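Local coordinates for microtubule-associated protein 1 light chain 3 (Plasmodium falciparum, PDB 4EOY) that is the Plasmodium Atg8, a ubiquitin-fold protein that binds a peptide of its partner Atg3 and is probably conjugated to lipid through the Atg3 pathway, at residues S7-V12 against Y110-G115; V18-K23 against K49-V54; P45-K50 against M119-E124. The protein carries 3 engineered substitutions. All coordinates share one frame; numbering follows the deposited sequence.

How the contacts relate
From the N terminus the chain first lays down segment 7-12, which pairs in contact 1 with the 110-115 loop after helix 103-110 and so closes a loop of 97 residues that holds three of the four strands of the main sheet. Contact 2 is nested inside it, joining helix 14-27 to strand 51-55, with strand 31-38 between them in the sequence. Contact 3 starts on the 45-50 loop leading into strand 51-55, shares Lys49 and Lys50 with contact 2, and ends on strand 117-122, crossing contact 1. Contacts 1 and 2 touch where Thr21 OG1 meets Asp114 O at 2.7 Å. The centres of contacts 2 and 3 lie about 17 Å apart, on opposite sides of the chain's centre.

Contact 1: S7-V12 against Y110-G115; sequences SLKDEV and YKDEDG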
loop_
_atom_site.group_PDB
_atom_site.type_symbol
_atom_site.label_atom_id
_atom_site.label_comp_id
_atom_site.label_asym_id
_atom_site.label_seq_id
_atom_site.Cartn_x
_atom_site.Cartn_y
_atom_site.Cartn_z
ATOM N N SER A 7 -11.888 1.086 -5.877
ATOM C CA SER A 7 -10.582 1.669 -5.541
ATOM C C SER A 7 -10.701 3.163 -5.164
ATOM O O SER A 7 -11.797 3.735 -5.165
ATOM C CB SER A 7 -9.606 1.492 -6.713
ATOM O OG SER A 7 -8.379 2.183 -6.493
ATOM N N LEU A 8 -9.561 3.777 -4.853
ATOM C CA LEU A 8 -9.503 5.176 -4.442
ATOM C C LEU A 8 -9.831 6.129 -5.593
ATOM O O LEU A 8 -10.291 7.259 -5.371
ATOM C CB LEU A 8 -8.120 5.500 -3.893
ATOM C CG LEU A 8 -8.026 6.765 -3.044
ATOM C CD1 LEU A 8 -8.489 6.480 -1.620
ATOM C CD2 LEU A 8 -6.601 7.275 -3.046
ATOM N N LYS A 9 -9.596 5.669 -6.820
ATOM C CA LYS A 9 -9.919 6.440 -8.025
ATOM C C LYS A 9 -11.426 6.668 -8.159
ATOM O O LYS A 9 -11.866 7.684 -8.695
ATOM C CB LYS A 9 -9.366 5.734 -9.262
ATOM C CG LYS A 9 -7.854 5.600 -9.241
ATOM C CD LYS A 9 -7.312 4.960 -10.508
ATOM C CE LYS A 9 -5.807 5.158 -10.597
ATOM N NZ LYS A 9 -5.214 4.419 -11.738
ATOM N N ASP A 10 -12.209 5.720 -7.652
ATOM C CA ASP A 10 -13.664 5.832 -7.661
ATOM C C ASP A 10 -14.156 6.706 -6.501
ATOM O O ASP A 10 -15.255 7.278 -6.552
ATOM C CB ASP A 10 -14.297 4.436 -7.577
ATOM C CG ASP A 10 -13.587 3.399 -8.466
ATOM O OD1 ASP A 10 -12.690 3.769 -9.255
ATOM O OD2 ASP A 10 -13.915 2.206 -8.365
ATOM N N GLU A 11 -13.336 6.786 -5.453
ATOM C CA GLU A 11 -13.652 7.539 -4.243
ATOM C C GLU A 11 -13.332 9.016 -4.376
ATOM O O GLU A 11 -14.125 9.862 -3.947
ATOM C CB GLU A 11 -12.855 6.985 -3.055
ATOM C CG GLU A 11 -13.452 5.753 -2.393
ATOM C CD GLU A 11 -12.428 4.966 -1.590
ATOM O OE1 GLU A 11 -12.566 3.726 -1.508
ATOM O OE2 GLU A 11 -11.483 5.579 -1.040
ATOM N N VAL A 12 -12.151 9.310 -4.929
ATOM C CA VAL A 12 -11.628 10.681 -5.053
ATOM C C VAL A 12 -11.334 11.022 -6.506
ATOM O O VAL A 12 -10.803 10.199 -7.230
ATOM C CB VAL A 12 -10.291 10.839 -4.292
ATOM C CG1 VAL A 12 -9.816 12.279 -4.339
ATOM C CG2 VAL A 12 -10.413 10.347 -2.857
ATOM N N TYR A 110 6.866 2.769 -11.192
ATOM C CA TYR A 110 5.455 2.388 -11.321
ATOM C C TYR A 110 4.465 3.406 -10.769
ATOM O O TYR A 110 3.267 3.154 -10.738
ATOM C CB TYR A 110 5.210 1.030 -10.651
ATOM C CG TYR A 110 6.083 -0.081 -11.196
ATOM C CD1 TYR A 110 6.027 -0.435 -12.534
ATOM C CD2 TYR A 110 6.965 -0.767 -10.386
ATOM C CE1 TYR A 110 6.814 -1.453 -13.042
ATOM C CE2 TYR A 110 7.766 -1.776 -10.892
ATOM C CZ TYR A 110 7.688 -2.107 -12.217
ATOM O OH TYR A 110 8.490 -3.113 -12.714
ATOM N N LYS A 111 4.945 4.578 -10.383
ATOM C CA LYS A 111 4.064 5.610 -9.844
ATOM C C LYS A 111 2.945 5.954 -10.832
ATOM O O LYS A 111 3.165 6.084 -12.030
ATOM C CB LYS A 111 4.897 6.854 -9.466
ATOM C CG LYS A 111 4.277 8.215 -9.700
ATOM C CD LYS A 111 5.337 9.306 -9.579
ATOM C CE LYS A 111 6.204 9.392 -10.831
ATOM N NZ LYS A 111 7.407 10.248 -10.642
ATOM N N ASP A 112 1.738 6.099 -10.309
ATOM C CA ASP A 112 0.595 6.486 -11.098
ATOM C C ASP A 112 0.685 7.973 -11.441
ATOM O O ASP A 112 1.322 8.737 -10.739
ATOM C CB ASP A 112 -0.669 6.188 -10.297
ATOM C CG ASP A 112 -1.930 6.253 -11.127
ATOM O OD1 ASP A 112 -2.333 7.366 -11.524
ATOM O OD2 ASP A 112 -2.541 5.182 -11.354
ATOM N N GLU A 113 0.027 8.374 -12.521
ATOM C CA GLU A 113 0.007 9.763 -12.939
ATOM C C GLU A 113 -0.544 10.690 -11.853
ATOM O O GLU A 113 -0.138 11.848 -11.770
ATOM C CB GLU A 113 -0.811 9.913 -14.232
ATOM C CG GLU A 113 -0.832 11.329 -14.782
ATOM C CD GLU A 113 -1.111 11.389 -16.275
ATOM O OE1 GLU A 113 -1.909 10.560 -16.767
ATOM O OE2 GLU A 113 -0.535 12.274 -16.952
ATOM N N ASP A 114 -1.448 10.179 -11.018
ATOM C CA ASP A 114 -2.007 10.971 -9.920
ATOM C C ASP A 114 -1.033 11.173 -8.731
ATOM O O ASP A 114 -1.369 11.870 -7.767
ATOM C CB ASP A 114 -3.366 10.404 -9.445
ATOM C CG ASP A 114 -3.259 9.038 -8.783
ATOM O OD1 ASP A 114 -2.151 8.544 -8.513
ATOM O OD2 ASP A 114 -4.326 8.463 -8.522
ATOM N N GLY A 115 0.158 10.577 -8.809
ATOM C CA GLY A 115 1.186 10.738 -7.769
ATOM C C GLY A 115 1.313 9.566 -6.797
ATOM O O GLY A 115 2.279 9.492 -6.040
#
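Lys9 and Asp112 reach toward each other from opposite directions to form a salt bridge of 2.8 Å between Lys9 NZ and Asp112 OD2. The lysine starts with CG anti to the carbonyl carbon (chi1 -62°) and runs extended from there, which lets it span a gap where the backbones stay well apart: the nearest CA atoms, those of Lys9 and Asp114, are 9.3 Å from each other. The ammonium group comes to the syn side of OD2, about 20° out of the carboxylate plane.

The firm part of the contact is the loop itself. Asp112 OD1 accepts from Asp114 N at 3.0 Å, an almost straight bond on the anti lone pair, making an Asx turn overlapping the type I beta turn from Asp112 to Gly115. One carboxylate thus shapes the turn through OD1 and holds the lysine through OD2, so its rotation is largely fixed. In this ubiquitin fold preceded by N-terminal helices, the thin bridge joins the short helix 8-11 to the loop entering strand 117-122. Asp114 is buried beside it: its OD2 lies 4.2 Å from Lys9 CE, but its salt bridge is to Arg17 of helix 14-27, and Tyr118 OH also bonds to that oxygen.

Lys9, by contrast, is exposed, and across this contact its far end, CE and NZ, does the touching. Its ammonium also forms a cation-pi interaction with Tyr118. Lys9 NZ is 5.2 Å from Asp114 OD2, which may add some long-range attraction, though the charged atoms do not touch.

Contact 2: V18-K23 against K49-V54; sequences VAETHK and KKKFLV
Glu20 and Lys51 form a salt bridge, with Glu20 OE2 2.9 Å from Lys51 NZ. This pair is the whole of the direct contact, and it buries just 53 Å² between the segments. The two side chains cross at about a right angle. Only one carboxylate oxygen of the glutamate makes the close approach; CD stays 4.0 Å from Lys51 NZ.

The two chains get there by different shapes. Glu20 leaves the helix with CG anti to the carbonyl carbon (chi1 -63°) and continues extended, whereas Lys51 is bent at chi2 and again at chi3 (-68°), bringing its ammonium group round to the helix. Glu20 is poorly ordered, so the pairing is probably less rigid than its short distance suggests.

Around this first shell, Tyr116 packs against Glu20 and gives Lys51 NZ a weak hydrogen bond partner in its OH, while Val12 also lies against Glu20. The arrangement belongs to the Atg8 family, in which an N-terminal helical part is added to a ubiquitin fold: helix 14-27 is fastened here to strand 51-55, an edge strand of the chain's own four-stranded sheet. The bound Atg3 peptide uses this strand, sharing backbone hydrogen bonds with Lys51 and Leu53 and packing on the lysine side chain, whose charge makes a cation-pi contact with the peptide backbone. Lys51 therefore faces both helix and ligand. On its other side the strand is held by backbone bonds of Phe52 with Val34 and Val54 with Ile32.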
loop_
_atom_site.group_PDB
_atom_site.type_symbol
_atom_site.label_atom_id
_atom_site.label_comp_id
_atom_site.label_asym_id
_atom_site.label_seq_id
_atom_site.Cartn_x
_atom_site.Cartn_y
_atom_site.Cartn_z
ATOM N N VAL A 18 -4.212 14.334 -7.285
ATOM C CA VAL A 18 -3.004 15.038 -7.716
ATOM C C VAL A 18 -2.599 16.102 -6.692
ATOM O O VAL A 18 -1.425 16.231 -6.347
ATOM C CB VAL A 18 -3.195 15.684 -9.109
ATOM C CG1 VAL A 18 -1.988 16.525 -9.481
ATOM C CG2 VAL A 18 -3.425 14.615 -10.163
ATOM N N ALA A 19 -3.585 16.839 -6.191
ATOM C CA ALA A 19 -3.355 17.849 -5.163
ATOM C C ALA A 19 -2.872 17.213 -3.855
ATOM O O ALA A 19 -1.957 17.726 -3.225
ATOM C CB ALA A 19 -4.628 18.652 -4.925
ATOM N N GLU A 20 -3.493 16.111 -3.437
ATOM C CA GLU A 20 -3.091 15.415 -2.204
ATOM C C GLU A 20 -1.628 15.050 -2.260
ATOM O O GLU A 20 -0.877 15.364 -1.351
ATOM C CB GLU A 20 -3.853 14.094 -2.002
ATOM C CG GLU A 20 -5.360 14.168 -1.833
ATOM C CD GLU A 20 -5.948 12.813 -1.483
ATOM O OE1 GLU A 20 -6.585 12.184 -2.359
ATOM O OE2 GLU A 20 -5.744 12.366 -0.334
ATOM N N THR A 21 -1.243 14.339 -3.317
ATOM C CA THR A 21 0.099 13.763 -3.414
ATOM C C THR A 21 1.159 14.846 -3.641
ATOM O O THR A 21 2.288 14.736 -3.149
ATOM C CB THR A 21 0.212 12.682 -4.523
ATOM O OG1 THR A 21 -0.119 13.233 -5.811
ATOM C CG2 THR A 21 -0.707 11.511 -4.229
ATOM N N HIS A 22 0.794 15.894 -4.371
ATOM C CA HIS A 22 1.721 16.990 -4.607
ATOM C C HIS A 22 2.125 17.651 -3.322
ATOM O O HIS A 22 3.307 17.867 -3.090
ATOM C CB HIS A 22 1.129 18.024 -5.546
ATOM C CG HIS A 22 2.058 19.178 -5.826
ATOM N ND1 HIS A 22 1.939 20.368 -5.209
ATOM C CD2 HIS A 22 3.165 19.280 -6.671
ATOM C CE1 HIS A 22 2.910 21.199 -5.645
ATOM N NE2 HIS A 22 3.661 20.532 -6.541
ATOM N N LYS A 23 1.155 17.982 -2.476
ATOM C CA LYS A 23 1.464 18.683 -1.236
ATOM C C LYS A 23 2.072 17.775 -0.173
ATOM O O LYS A 23 2.874 18.227 0.640
ATOM C CB LYS A 23 0.261 19.476 -0.697
ATOM C CG LYS A 23 -0.957 18.684 -0.246
ATOM C CD LYS A 23 -2.077 19.651 0.135
ATOM C CE LYS A 23 -3.380 18.950 0.503
ATOM N NZ LYS A 23 -4.125 18.439 -0.683
ATOM N N LYS A 49 -7.741 0.886 6.725
ATOM C CA LYS A 49 -6.642 1.836 6.524
ATOM C C LYS A 49 -5.685 1.327 5.447
ATOM O O LYS A 49 -5.037 0.281 5.613
ATOM C CB LYS A 49 -5.901 2.098 7.842
ATOM C CG LYS A 49 -6.574 3.173 8.686
ATOM C CD LYS A 49 -5.704 3.654 9.837
ATOM C CE LYS A 49 -6.076 2.984 11.149
ATOM N NZ LYS A 49 -7.398 3.421 11.678
ATOM N N LYS A 50 -5.615 2.071 4.341
ATOM C CA LYS A 50 -4.914 1.610 3.140
ATOM C C LYS A 50 -3.918 2.600 2.545
ATOM O O LYS A 50 -3.286 2.305 1.522
ATOM C CB LYS A 50 -5.933 1.211 2.069
ATOM C CG LYS A 50 -6.859 2.330 1.631
ATOM C CD LYS A 50 -7.850 1.813 0.614
ATOM C CE LYS A 50 -8.583 2.939 -0.093
ATOM N NZ LYS A 50 -9.420 2.391 -1.208
ATOM N N LYS A 51 -3.732 3.741 3.200
ATOM C CA LYS A 51 -2.802 4.762 2.725
ATOM C C LYS A 51 -1.550 4.745 3.592
ATOM O O LYS A 51 -1.639 4.817 4.813
ATOM C CB LYS A 51 -3.459 6.145 2.778
ATOM C CG LYS A 51 -4.760 6.234 2.003
ATOM C CD LYS A 51 -4.902 7.520 1.199
ATOM C CE LYS A 51 -5.042 8.738 2.093
ATOM N NZ LYS A 51 -5.227 10.002 1.327
ATOM N N PHE A 52 -0.395 4.648 2.945
ATOM C CA PHE A 52 0.885 4.569 3.613
ATOM C C PHE A 52 1.815 5.666 3.135
ATOM O O PHE A 52 1.811 6.023 1.952
ATOM C CB PHE A 52 1.540 3.223 3.306
ATOM C CG PHE A 52 0.896 2.084 4.003
ATOM C CD1 PHE A 52 -0.303 1.580 3.549
ATOM C CD2 PHE A 52 1.480 1.533 5.143
ATOM C CE1 PHE A 52 -0.910 0.526 4.198
ATOM C CE2 PHE A 52 0.877 0.474 5.802
ATOM C CZ PHE A 52 -0.322 -0.029 5.324
ATOM N N LEU A 53 2.615 6.180 4.055
ATOM C CA LEU A 53 3.651 7.141 3.733
ATOM C C LEU A 53 4.961 6.452 4.065
ATOM O O LEU A 53 5.383 6.432 5.223
ATOM C CB LEU A 53 3.433 8.412 4.551
ATOM C CG LEU A 53 3.957 9.724 3.991
ATOM C CD1 LEU A 53 3.530 9.904 2.535
ATOM C CD2 LEU A 53 3.448 10.874 4.847
ATOM N N VAL A 54 5.582 5.840 3.056
ATOM C CA VAL A 54 6.680 4.889 3.273
ATOM C C VAL A 54 8.054 5.543 3.084
ATOM O O VAL A 54 8.282 6.229 2.090
ATOM C CB VAL A 54 6.564 3.728 2.287
ATOM C CG1 VAL A 54 7.659 2.696 2.523
ATOM C CG2 VAL A 54 5.189 3.088 2.407
#

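Contact 3: P45-K50 against M119-E124; sequences PIIEKK and MEYSSE. Engineered in segment 119-124: Ser123 (natural residue Cys).
Tyr121 OH donates a hydrogen bond to Pro45 O at 2.8 Å, tying strand 117-122 to the 45-50 loop. The donor sits in the carbonyl plane on a lone pair, with a C=O...donor angle of 141°, and the oxygen lies at the edge of the ring, near its plane. The tyrosine CG is placed between the backbone N and the carbonyl carbon (chi1 59°), directing the ring toward the loop.

Apolar contact is supplied by Ile47, which slides past the ring in the opposite direction. Its CD1 comes obliquely to Tyr121 CE2 at 4.1 Å, while CG1 and CG2 lie near the hydroxyl, CG1 at 4.0 Å from Tyr121 OH. Ile46 adds its backbone, with Ile46 CA 3.7 Å from Tyr121 OH.

Just where the strand ends, Ser122 OG accepts from Glu124 N at 3.1 Å, an ST turn. The neighbouring Ser123, an engineered replacement of cysteine, hydrogen-bonds through OG to Asn40.

The buried tyrosine is also packed by Ile36 of strand 31-38, Leu90 of strand 89-92 and Ile71 of helix 60-72. Ile47 in turn touches Ile36 and His70, so the loop lies over the junction between the central strands of the ubiquitin-like sheet and the helix packed against it.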
loop_
_atom_site.group_PDB
_atom_site.type_symbol
_atom_site.label_atom_id
_atom_site.label_comp_id
_atom_site.label_asym_id
_atom_site.label_seq_id
_atom_site.Cartn_x
_atom_site.Cartn_y
_atom_site.Cartn_z
ATOM N N PRO A 45 -9.242 -10.094 4.170
ATOM C CA PRO A 45 -10.122 -9.002 4.573
ATOM C C PRO A 45 -9.828 -7.687 3.854
ATOM O O PRO A 45 -8.703 -7.440 3.428
ATOM C CB PRO A 45 -9.820 -8.867 6.074
ATOM C CG PRO A 45 -8.390 -9.267 6.191
ATOM C CD PRO A 45 -8.192 -10.356 5.180
ATOM N N ILE A 46 -10.845 -6.842 3.744
ATOM C CA ILE A 46 -10.660 -5.502 3.219
ATOM C C ILE A 46 -10.154 -4.624 4.357
ATOM O O ILE A 46 -10.851 -4.439 5.349
ATOM C CB ILE A 46 -11.969 -4.940 2.661
ATOM C CG1 ILE A 46 -12.416 -5.767 1.457
ATOM C CG2 ILE A 46 -11.776 -3.496 2.235
ATOM C CD1 ILE A 46 -13.824 -5.477 0.998
ATOM N N ILE A 47 -8.932 -4.119 4.216
ATOM C CA ILE A 47 -8.328 -3.243 5.226
ATOM C C ILE A 47 -8.990 -1.867 5.171
ATOM O O ILE A 47 -9.234 -1.328 4.085
ATOM C CB ILE A 47 -6.784 -3.147 5.082
ATOM C CG1 ILE A 47 -6.358 -2.551 3.732
ATOM C CG2 ILE A 47 -6.167 -4.517 5.262
ATOM C CD1 ILE A 47 -4.856 -2.573 3.493
ATOM N N GLU A 48 -9.318 -1.330 6.345
ATOM C CA GLU A 48 -9.978 -0.027 6.451
ATOM C C GLU A 48 -8.982 1.108 6.273
ATOM O O GLU A 48 -9.347 2.165 5.745
ATOM C CB GLU A 48 -10.695 0.112 7.798
ATOM C CG GLU A 48 -11.734 -0.972 8.048
ATOM C CD GLU A 48 -12.625 -0.676 9.238
ATOM O OE1 GLU A 48 -12.124 -0.115 10.237
ATOM O OE2 GLU A 48 -13.827 -1.011 9.170
ATOM N N LYS A 49 -7.741 0.886 6.725
ATOM C CA LYS A 49 -6.642 1.836 6.524
ATOM C C LYS A 49 -5.685 1.327 5.447
ATOM O O LYS A 49 -5.037 0.281 5.613
ATOM C CB LYS A 49 -5.901 2.098 7.842
ATOM C CG LYS A 49 -6.574 3.173 8.686
ATOM C CD LYS A 49 -5.704 3.654 9.837
ATOM C CE LYS A 49 -6.076 2.984 11.149
ATOM N NZ LYS A 49 -7.398 3.421 11.678
ATOM N N LYS A 50 -5.615 2.071 4.341
ATOM C CA LYS A 50 -4.914 1.610 3.140
ATOM C C LYS A 50 -3.918 2.600 2.545
ATOM O O LYS A 50 -3.286 2.305 1.522
ATOM C CB LYS A 50 -5.933 1.211 2.069
ATOM C CG LYS A 50 -6.859 2.330 1.631
ATOM C CD LYS A 50 -7.850 1.813 0.614
ATOM C CE LYS A 50 -8.583 2.939 -0.093
ATOM N NZ LYS A 50 -9.420 2.391 -1.208
ATOM N N MET A 119 -0.543 -0.412 -5.058
ATOM C CA MET A 119 -0.124 -1.794 -4.846
ATOM C C MET A 119 -1.333 -2.648 -4.487
ATOM O O MET A 119 -2.297 -2.168 -3.870
ATOM C CB MET A 119 0.926 -1.860 -3.740
ATOM C CG MET A 119 2.243 -1.199 -4.134
ATOM S SD MET A 119 3.470 -1.505 -2.867
ATOM C CE MET A 119 3.816 -3.256 -3.090
ATOM N N GLU A 120 -1.313 -3.908 -4.891
ATOM C CA GLU A 120 -2.500 -4.745 -4.733
ATOM C C GLU A 120 -2.170 -6.049 -4.085
ATOM O O GLU A 120 -1.069 -6.553 -4.244
ATOM C CB GLU A 120 -3.141 -5.007 -6.101
ATOM C CG GLU A 120 -3.676 -3.752 -6.775
ATOM C CD GLU A 120 -4.298 -4.030 -8.118
ATOM O OE1 GLU A 120 -3.649 -4.731 -8.920
ATOM O OE2 GLU A 120 -5.428 -3.543 -8.376
ATOM N N TYR A 121 -3.117 -6.597 -3.333
ATOM C CA TYR A 121 -2.924 -7.897 -2.729
ATOM C C TYR A 121 -3.991 -8.850 -3.224
ATOM O O TYR A 121 -5.131 -8.456 -3.509
ATOM C CB TYR A 121 -2.890 -7.848 -1.197
ATOM C CG TYR A 121 -4.121 -7.301 -0.479
ATOM C CD1 TYR A 121 -5.159 -8.127 -0.090
ATOM C CD2 TYR A 121 -4.193 -5.970 -0.114
ATOM C CE1 TYR A 121 -6.249 -7.640 0.602
ATOM C CE2 TYR A 121 -5.289 -5.467 0.570
ATOM C CZ TYR A 121 -6.321 -6.307 0.914
ATOM O OH TYR A 121 -7.395 -5.784 1.603
ATOM N N SER A 122 -3.567 -10.103 -3.350
ATOM C CA SER A 122 -4.395 -11.174 -3.797
ATOM C C SER A 122 -4.092 -12.429 -2.993
ATOM O O SER A 122 -3.005 -12.571 -2.452
ATOM C CB SER A 122 -4.132 -11.446 -5.265
ATOM O OG SER A 122 -5.018 -12.448 -5.719
ATOM N N SER A 123 -5.065 -13.327 -2.921
ATOM C CA SER A 123 -4.837 -14.665 -2.342
ATOM C C SER A 123 -4.166 -15.617 -3.348
ATOM O O SER A 123 -3.676 -16.679 -2.961
ATOM C CB SER A 123 -6.156 -15.272 -1.870
ATOM O OG SER A 123 -7.080 -15.389 -2.947
ATOM N N GLU A 124 -4.142 -15.228 -4.626
ATOM C CA GLU A 124 -3.538 -16.035 -5.697
ATOM C C GLU A 124 -2.332 -15.322 -6.287
ATOM O O GLU A 124 -2.247 -14.085 -6.293
ATOM C CB GLU A 124 -4.560 -16.301 -6.810
ATOM C CG GLU A 124 -5.810 -17.056 -6.360
ATOM C CD GLU A 124 -6.790 -17.350 -7.496
ATOM O OE1 GLU A 124 -6.446 -17.097 -8.673
ATOM O OE2 GLU A 124 -7.916 -17.838 -7.222
#